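Local coordinates for pyruvate kinase (Pseudomonas aeruginosa, PDB 6QXL), which probably catalyses the last step of glycolysis, transferring the phosphoryl group of phosphoenolpyruvate to ADP to give pyruvate and ATP, at residues 1-13 with 329-341. Residues are numbered along the deposited sequence; the frame is centred on the assembly and turned at random.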
ATOM      1  N   MET A   1     -28.273   7.869  14.977  1.00103.71           N
ATOM      2  CA  MET A   1     -27.871   7.361  13.637  1.00105.42           C
ATOM      3  C   MET A   1     -27.986   8.424  12.549  1.00 98.06           C
ATOM      4  O   MET A   1     -28.782   9.373  12.662  1.00104.26           O
ATOM      5  CB  MET A   1     -28.690   6.068  13.226  1.00107.32           C
ATOM      6  CG  MET A   1     -28.572   4.846  14.107  1.00109.92           C
ATOM      7  SD  MET A   1     -27.538   3.317  13.811  1.00115.67           S
ATOM      8  CE  MET A   1     -28.553   2.243  12.815  1.00 98.15           C
ATOM      9  N   SER A   2     -27.214   8.283  11.475  1.00 83.98           N
ATOM     10  CA  SER A   2     -27.261   9.218  10.343  1.00 67.85           C
ATOM     11  C   SER A   2     -28.332   8.812   9.338  1.00 63.38           C
ATOM     12  O   SER A   2     -28.826   7.667   9.314  1.00 59.89           O
ATOM     13  CB  SER A   2     -25.923   9.264   9.626  1.00 57.76           C
ATOM     14  OG  SER A   2     -24.852   9.481  10.506  1.00 59.61           O
ATOM     15  N   VAL A   3     -28.684   9.747   8.485  1.00 59.67           N
ATOM     16  CA  VAL A   3     -29.598   9.460   7.413  1.00 57.50           C
ATOM     17  C   VAL A   3     -29.047   8.353   6.529  1.00 51.37           C
ATOM     18  O   VAL A   3     -27.888   8.364   6.132  1.00 57.14           O
ATOM     19  CB  VAL A   3     -29.936  10.742   6.611  1.00 61.53           C
ATOM     20  CG1 VAL A   3     -28.745  11.663   6.289  1.00 68.65           C
ATOM     21  CG2 VAL A   3     -30.741  10.475   5.339  1.00 58.34           C
ATOM     22  N   ARG A   4     -29.890   7.366   6.252  1.00 46.56           N
ATOM     23  CA  ARG A   4     -29.503   6.234   5.410  1.00 43.47           C
ATOM     24  C   ARG A   4     -29.072   6.733   4.035  1.00 39.33           C
ATOM     25  O   ARG A   4     -29.694   7.608   3.467  1.00 36.29           O
ATOM     26  CB  ARG A   4     -30.660   5.253   5.258  1.00 45.41           C
ATOM     27  CG  ARG A   4     -30.529   4.253   4.112  1.00 48.20           C
ATOM     28  CD  ARG A   4     -31.635   3.215   4.205  1.00 45.22           C
ATOM     29  NE  ARG A   4     -32.960   3.818   4.213  1.00 36.05           N
ATOM     30  CZ  ARG A   4     -33.668   4.122   3.136  1.00 37.16           C
ATOM     31  NH1 ARG A   4     -33.219   3.893   1.904  1.00 36.65           N
ATOM     32  NH2 ARG A   4     -34.886   4.652   3.290  1.00 43.38           N
ATOM     33  N   ARG A   5     -28.007   6.146   3.515  1.00 38.41           N
ATOM     34  CA  ARG A   5     -27.468   6.488   2.217  1.00 39.24           C
ATOM     35  C   ARG A   5     -27.811   5.497   1.128  1.00 37.70           C
ATOM     36  O   ARG A   5     -27.995   5.884  -0.025  1.00 31.48           O
ATOM     37  CB  ARG A   5     -25.950   6.619   2.306  1.00 48.17           C
ATOM     38  CG  ARG A   5     -25.478   7.707   3.281  1.00 47.17           C
ATOM     39  CD  ARG A   5     -23.936   7.658   3.412  1.00 45.20           C
ATOM     40  NE  ARG A   5     -23.226   8.106   2.216  1.00 41.01           N
ATOM     41  CZ  ARG A   5     -23.071   9.376   1.860  1.00 41.93           C
ATOM     42  NH1 ARG A   5     -23.585  10.361   2.580  1.00 44.65           N
ATOM     43  NH2 ARG A   5     -22.402   9.685   0.754  1.00 44.50           N
ATOM     44  N   THR A   6     -27.867   4.211   1.461  1.00 40.76           N
ATOM     45  CA  THR A   6     -28.182   3.188   0.467  1.00 38.51           C
ATOM     46  C   THR A   6     -29.663   3.258   0.153  1.00 37.20           C
ATOM     47  O   THR A   6     -30.485   3.423   1.060  1.00 36.45           O
ATOM     48  CB  THR A   6     -27.780   1.791   0.983  1.00 39.35           C
ATOM     49  OG1 THR A   6     -26.394   1.817   1.361  1.00 33.87           O
ATOM     50  CG2 THR A   6     -27.985   0.744  -0.090  1.00 38.44           C
ATOM     51  N   LYS A   7     -30.005   3.133  -1.124  1.00 36.71           N
ATOM     52  CA  LYS A   7     -31.383   3.352  -1.550  1.00 38.55           C
ATOM     53  C   LYS A   7     -32.126   2.038  -1.668  1.00 39.08           C
ATOM     54  O   LYS A   7     -31.530   0.999  -1.891  1.00 33.34           O
ATOM     55  CB  LYS A   7     -31.421   4.127  -2.860  1.00 43.98           C
ATOM     56  CG  LYS A   7     -30.691   5.462  -2.802  1.00 51.47           C
ATOM     57  CD  LYS A   7     -31.248   6.401  -1.715  1.00 53.36           C
ATOM     58  CE  LYS A   7     -30.558   7.766  -1.733  1.00 54.88           C
ATOM     59  NZ  LYS A   7     -30.765   8.488  -3.033  1.00 58.15           N
ATOM     60  N   ILE A   8     -33.448   2.105  -1.496  1.00 43.39           N
ATOM     61  CA  ILE A   8     -34.310   0.923  -1.472  1.00 40.83           C
ATOM     62  C   ILE A   8     -35.272   0.933  -2.648  1.00 38.48           C
ATOM     63  O   ILE A   8     -36.048   1.865  -2.806  1.00 41.86           O
ATOM     64  CB  ILE A   8     -35.105   0.850  -0.168  1.00 37.92           C
ATOM     65  CG1 ILE A   8     -34.144   0.622   1.015  1.00 37.06           C
ATOM     66  CG2 ILE A   8     -36.141  -0.270  -0.254  1.00 38.81           C
ATOM     67  CD1 ILE A   8     -34.778   0.686   2.409  1.00 36.29           C
ATOM     68  N   VAL A   9     -35.213  -0.112  -3.461  1.00 35.72           N
ATOM     69  CA  VAL A   9     -36.162  -0.325  -4.541  1.00 39.26           C
ATOM     70  C   VAL A   9     -37.198  -1.349  -4.091  1.00 43.05           C
ATOM     71  O   VAL A   9     -36.841  -2.457  -3.690  1.00 43.03           O
ATOM     72  CB  VAL A   9     -35.471  -0.865  -5.784  1.00 35.81           C
ATOM     73  CG1 VAL A   9     -36.471  -1.023  -6.919  1.00 33.85           C
ATOM     74  CG2 VAL A   9     -34.330   0.050  -6.179  1.00 37.52           C
ATOM     75  N   ALA A  10     -38.475  -0.977  -4.162  1.00 49.77           N
ATOM     76  CA  ALA A  10     -39.575  -1.850  -3.725  1.00 45.86           C
ATOM     77  C   ALA A  10     -40.461  -2.145  -4.919  1.00 45.55           C
ATOM     78  O   ALA A  10     -40.975  -1.224  -5.559  1.00 33.02           O
ATOM     79  CB  ALA A  10     -40.373  -1.196  -2.622  1.00 44.77           C
ATOM     80  N   THR A  11     -40.626  -3.432  -5.222  1.00 50.26           N
ATOM     81  CA  THR A  11     -41.522  -3.829  -6.290  1.00 49.77           C
ATOM     82  C   THR A  11     -42.959  -3.767  -5.791  1.00 44.32           C
ATOM     83  O   THR A  11     -43.248  -4.200  -4.678  1.00 39.56           O
ATOM     84  CB  THR A  11     -41.215  -5.255  -6.772  1.00 49.33           C
ATOM     85  OG1 THR A  11     -39.896  -5.293  -7.322  1.00 50.34           O
ATOM     86  CG2 THR A  11     -42.175  -5.634  -7.853  1.00 50.28           C
ATOM     87  N   LEU A  12     -43.847  -3.236  -6.624  1.00 39.03           N
ATOM     88  CA  LEU A  12     -45.272  -3.176  -6.287  1.00 43.59           C
ATOM     89  C   LEU A  12     -46.029  -4.365  -6.845  1.00 48.12           C
ATOM     90  O   LEU A  12     -45.634  -4.978  -7.844  1.00 41.18           O
ATOM     91  CB  LEU A  12     -45.902  -1.893  -6.799  1.00 42.20           C
ATOM     92  CG  LEU A  12     -45.182  -0.627  -6.328  1.00 42.73           C
ATOM     93  CD1 LEU A  12     -45.917   0.583  -6.888  1.00 43.36           C
ATOM     94  CD2 LEU A  12     -45.041  -0.579  -4.803  1.00 41.38           C
ATOM     95  N   GLY A  13     -47.130  -4.682  -6.179  1.00 54.55           N
ATOM     96  CA  GLY A  13     -47.989  -5.789  -6.580  1.00 59.01           C
ATOM     97  C   GLY A  13     -49.242  -5.870  -5.725  1.00 59.04           C
ATOM     98  O   GLY A  13     -49.565  -4.937  -4.989  1.00 63.00           O
ATOM     99  N   VAL A 329     -39.493  -3.339   4.227  1.00 43.38           N
ATOM    100  CA  VAL A 329     -38.823  -2.080   3.922  1.00 39.84           C
ATOM    101  C   VAL A 329     -38.169  -1.511   5.184  1.00 39.74           C
ATOM    102  O   VAL A 329     -37.010  -1.112   5.159  1.00 36.54           O
ATOM    103  CB  VAL A 329     -39.800  -1.064   3.308  1.00 40.85           C
ATOM    104  CG1 VAL A 329     -39.190   0.353   3.281  1.00 40.78           C
ATOM    105  CG2 VAL A 329     -40.222  -1.514   1.912  1.00 40.15           C
ATOM    106  N   LYS A 330     -38.903  -1.496   6.287  1.00 44.14           N
ATOM    107  CA  LYS A 330     -38.347  -0.994   7.546  1.00 47.98           C
ATOM    108  C   LYS A 330     -37.085  -1.754   7.951  1.00 45.63           C
ATOM    109  O   LYS A 330     -36.077  -1.148   8.314  1.00 46.41           O
ATOM    110  CB  LYS A 330     -39.372  -1.040   8.675  1.00 49.20           C
ATOM    111  CG  LYS A 330     -40.468  -0.014   8.530  1.00 55.67           C
ATOM    112  CD  LYS A 330     -41.286   0.128   9.816  1.00 59.63           C
ATOM    113  CE  LYS A 330     -42.482   1.054   9.609  1.00 63.33           C
ATOM    114  NZ  LYS A 330     -43.535   0.833  10.644  1.00 68.33           N
ATOM    115  N   ALA A 331     -37.141  -3.081   7.848  1.00 44.04           N
ATOM    116  CA  ALA A 331     -36.010  -3.915   8.250  1.00 43.68           C
ATOM    117  C   ALA A 331     -34.806  -3.647   7.337  1.00 45.83           C
ATOM    118  O   ALA A 331     -33.688  -3.448   7.814  1.00 38.45           O
ATOM    119  CB  ALA A 331     -36.383  -5.377   8.216  1.00 40.73           C
ATOM    120  N   MET A 332     -35.054  -3.626   6.038  1.00 44.89           N
ATOM    121  CA  MET A 332     -34.006  -3.378   5.081  1.00 46.05           C
ATOM    122  C   MET A 332     -33.337  -2.031   5.349  1.00 46.01           C
ATOM    123  O   MET A 332     -32.104  -1.931   5.378  1.00 43.94           O
ATOM    124  CB  MET A 332     -34.590  -3.462   3.674  1.00 45.12           C
ATOM    125  CG  MET A 332     -33.612  -3.221   2.568  1.00 51.36           C
ATOM    126  SD  MET A 332     -34.278  -3.734   0.992  1.00 60.56           S
ATOM    127  CE  MET A 332     -33.558  -5.380   0.859  1.00 55.89           C
ATOM    128  N   ALA A 333     -34.145  -1.010   5.602  1.00 46.92           N
ATOM    129  CA  ALA A 333     -33.618   0.324   5.885  1.00 42.92           C
ATOM    130  C   ALA A 333     -32.746   0.344   7.143  1.00 42.87           C
ATOM    131  O   ALA A 333     -31.728   1.025   7.184  1.00 50.24           O
ATOM    132  CB  ALA A 333     -34.764   1.326   6.013  1.00 37.53           C
ATOM    133  N   ARG A 334     -33.142  -0.407   8.155  1.00 40.72           N
ATOM    134  CA  ARG A 334     -32.410  -0.436   9.413  1.00 46.93           C
ATOM    135  C   ARG A 334     -31.045  -1.121   9.220  1.00 50.10           C
ATOM    136  O   ARG A 334     -30.032  -0.677   9.763  1.00 56.41           O
ATOM    137  CB  ARG A 334     -33.240  -1.179  10.451  1.00 48.83           C
ATOM    138  CG  ARG A 334     -32.998  -0.730  11.902  1.00 55.62           C
ATOM    139  CD  ARG A 334     -33.127  -1.873  12.947  1.00 64.12           C
ATOM    140  NE  ARG A 334     -34.280  -2.760  12.670  1.00 76.89           N
ATOM    141  CZ  ARG A 334     -34.243  -4.064  12.338  1.00 79.97           C
ATOM    142  NH1 ARG A 334     -33.086  -4.732  12.250  1.00 73.18           N
ATOM    143  NH2 ARG A 334     -35.394  -4.690  12.046  1.00 74.27           N
ATOM    144  N   VAL A 335     -31.016  -2.179   8.417  1.00 49.83           N
ATOM    145  CA  VAL A 335     -29.784  -2.907   8.192  1.00 45.77           C
ATOM    146  C   VAL A 335     -28.806  -2.043   7.399  1.00 43.04           C
ATOM    147  O   VAL A 335     -27.606  -2.042   7.687  1.00 37.14           O
ATOM    148  CB  VAL A 335     -30.062  -4.249   7.502  1.00 44.62           C
ATOM    149  CG1 VAL A 335     -28.758  -4.958   7.126  1.00 44.53           C
ATOM    150  CG2 VAL A 335     -30.877  -5.142   8.418  1.00 46.97           C
ATOM    151  N   CYS A 336     -29.328  -1.294   6.431  1.00 42.59           N
ATOM    152  CA  CYS A 336     -28.492  -0.381   5.660  1.00 43.48           C
ATOM    153  C   CYS A 336     -27.829   0.655   6.579  1.00 45.57           C
ATOM    154  O   CYS A 336     -26.625   0.886   6.510  1.00 45.61           O
ATOM    155  CB  CYS A 336     -29.303   0.301   4.568  1.00 40.02           C
ATOM    156  SG  CYS A 336     -29.754  -0.788   3.195  1.00 37.80           S
ATOM    157  N   GLN A 337     -28.618   1.253   7.465  1.00 48.73           N
ATOM    158  CA  GLN A 337     -28.065   2.238   8.379  1.00 48.44           C
ATOM    159  C   GLN A 337     -26.938   1.675   9.220  1.00 42.96           C
ATOM    160  O   GLN A 337     -25.922   2.361   9.427  1.00 40.65           O
ATOM    161  CB  GLN A 337     -29.111   2.783   9.311  1.00 49.42           C
ATOM    162  CG  GLN A 337     -29.902   3.940   8.768  1.00 60.49           C
ATOM    163  CD  GLN A 337     -30.783   4.460   9.913  1.00 70.42           C
ATOM    164  OE1 GLN A 337     -31.773   3.804  10.215  1.00 79.58           O
ATOM    165  NE2 GLN A 337     -30.365   5.551  10.633  1.00 75.96           N
ATOM    166  N   GLY A 338     -27.095   0.436   9.672  1.00 42.21           N
ATOM    167  CA  GLY A 338     -26.087  -0.190  10.522  1.00 45.13           C
ATOM    168  C   GLY A 338     -24.792  -0.440   9.758  1.00 43.64           C
ATOM    169  O   GLY A 338     -23.714  -0.108  10.230  1.00 44.82           O
ATOM    170  N   ALA A 339     -24.910  -0.996   8.555  1.00 41.98           N
ATOM    171  CA  ALA A 339     -23.749  -1.280   7.760  1.00 45.48           C
ATOM    172  C   ALA A 339     -22.991  -0.011   7.344  1.00 47.36           C
ATOM    173  O   ALA A 339     -21.764  -0.048   7.156  1.00 44.42           O
ATOM    174  CB  ALA A 339     -24.146  -2.076   6.528  1.00 45.50           C
ATOM    175  N   GLU A 340     -23.712   1.103   7.203  1.00 46.88           N
ATOM    176  CA  GLU A 340     -23.083   2.359   6.803  1.00 48.15           C
ATOM    177  C   GLU A 340     -22.174   2.969   7.884  1.00 46.41           C
ATOM    178  O   GLU A 340     -21.343   3.808   7.559  1.00 50.15           O
ATOM    179  CB  GLU A 340     -24.139   3.367   6.333  1.00 46.60           C
ATOM    180  CG  GLU A 340     -24.664   3.050   4.938  1.00 48.80           C
ATOM    181  CD  GLU A 340     -26.053   3.622   4.629  1.00 47.58           C
ATOM    182  OE1 GLU A 340     -26.516   4.570   5.318  1.00 44.80           O
ATOM    183  OE2 GLU A 340     -26.681   3.103   3.672  1.00 47.51           O
ATOM    184  N   LYS A 341     -22.317   2.542   9.139  1.00 42.12           N
ATOM    185  CA  LYS A 341     -21.405   2.970  10.203  1.00 46.57           C
ATOM    186  C   LYS A 341     -20.007   2.350  10.107  1.00 47.77           C
ATOM    187  O   LYS A 341     -19.068   2.871  10.677  1.00 56.85           O
ATOM    188  CB  LYS A 341     -21.981   2.665  11.580  1.00 48.54           C
ATOM    189  CG  LYS A 341     -23.352   3.278  11.844  1.00 56.58           C
ATOM    190  CD  LYS A 341     -23.732   3.179  13.319  1.00 60.22           C
ATOM    191  CE  LYS A 341     -23.870   1.738  13.846  1.00 65.42           C
ATOM    192  NZ  LYS A 341     -24.127   1.786  15.297  1.00 66.65           N
TER
HETATM  193  O   HOH W   1     -25.862   6.231   7.338  1.00 27.46           O
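The carboxylate of E340 receives the backbone of R5 and T6. R5 N donates to E340 OE1 on its syn side, tilted from the carboxylate plane, at 2.8 Å. E340 OE2 takes two donors. T6 N comes from above the carboxylate plane, while T6 OG1 meets OE2 on the anti side, 2.7 Å away. The T6 hydroxyl lies beside its own backbone N (chi1 -55°), which lets both groups reach the same oxygen. A water donates to E340 OE1 and, over 3.2 Å, to V3 O. Together these bonds fix the carboxylate's rotation.

One turn back, Q337 NE2 donates to S2 O at 2.9 Å, tilted from the carbonyl plane. R4 runs along the helix, toward its N-terminal end, with CD on C336 CB at 3.7 Å and NE near A333 CB. I8 CD1 sits over one face of the R4 guanidinium and also packs on A333 CB, at 3.7 Å. R4 NH1 donates to T6 O in the guanidinium plane and is also salt-bridged to D31. V306 of helix 296-307 backs T6 and C336.

The axes of 7-11 and 329-340 run nearly antiparallel (159°). The contact places the last helix of the TIM barrel, 325-340, against the residues leading into its first strand, where the closed (beta/alpha)8 barrel of pyruvate kinase joins up.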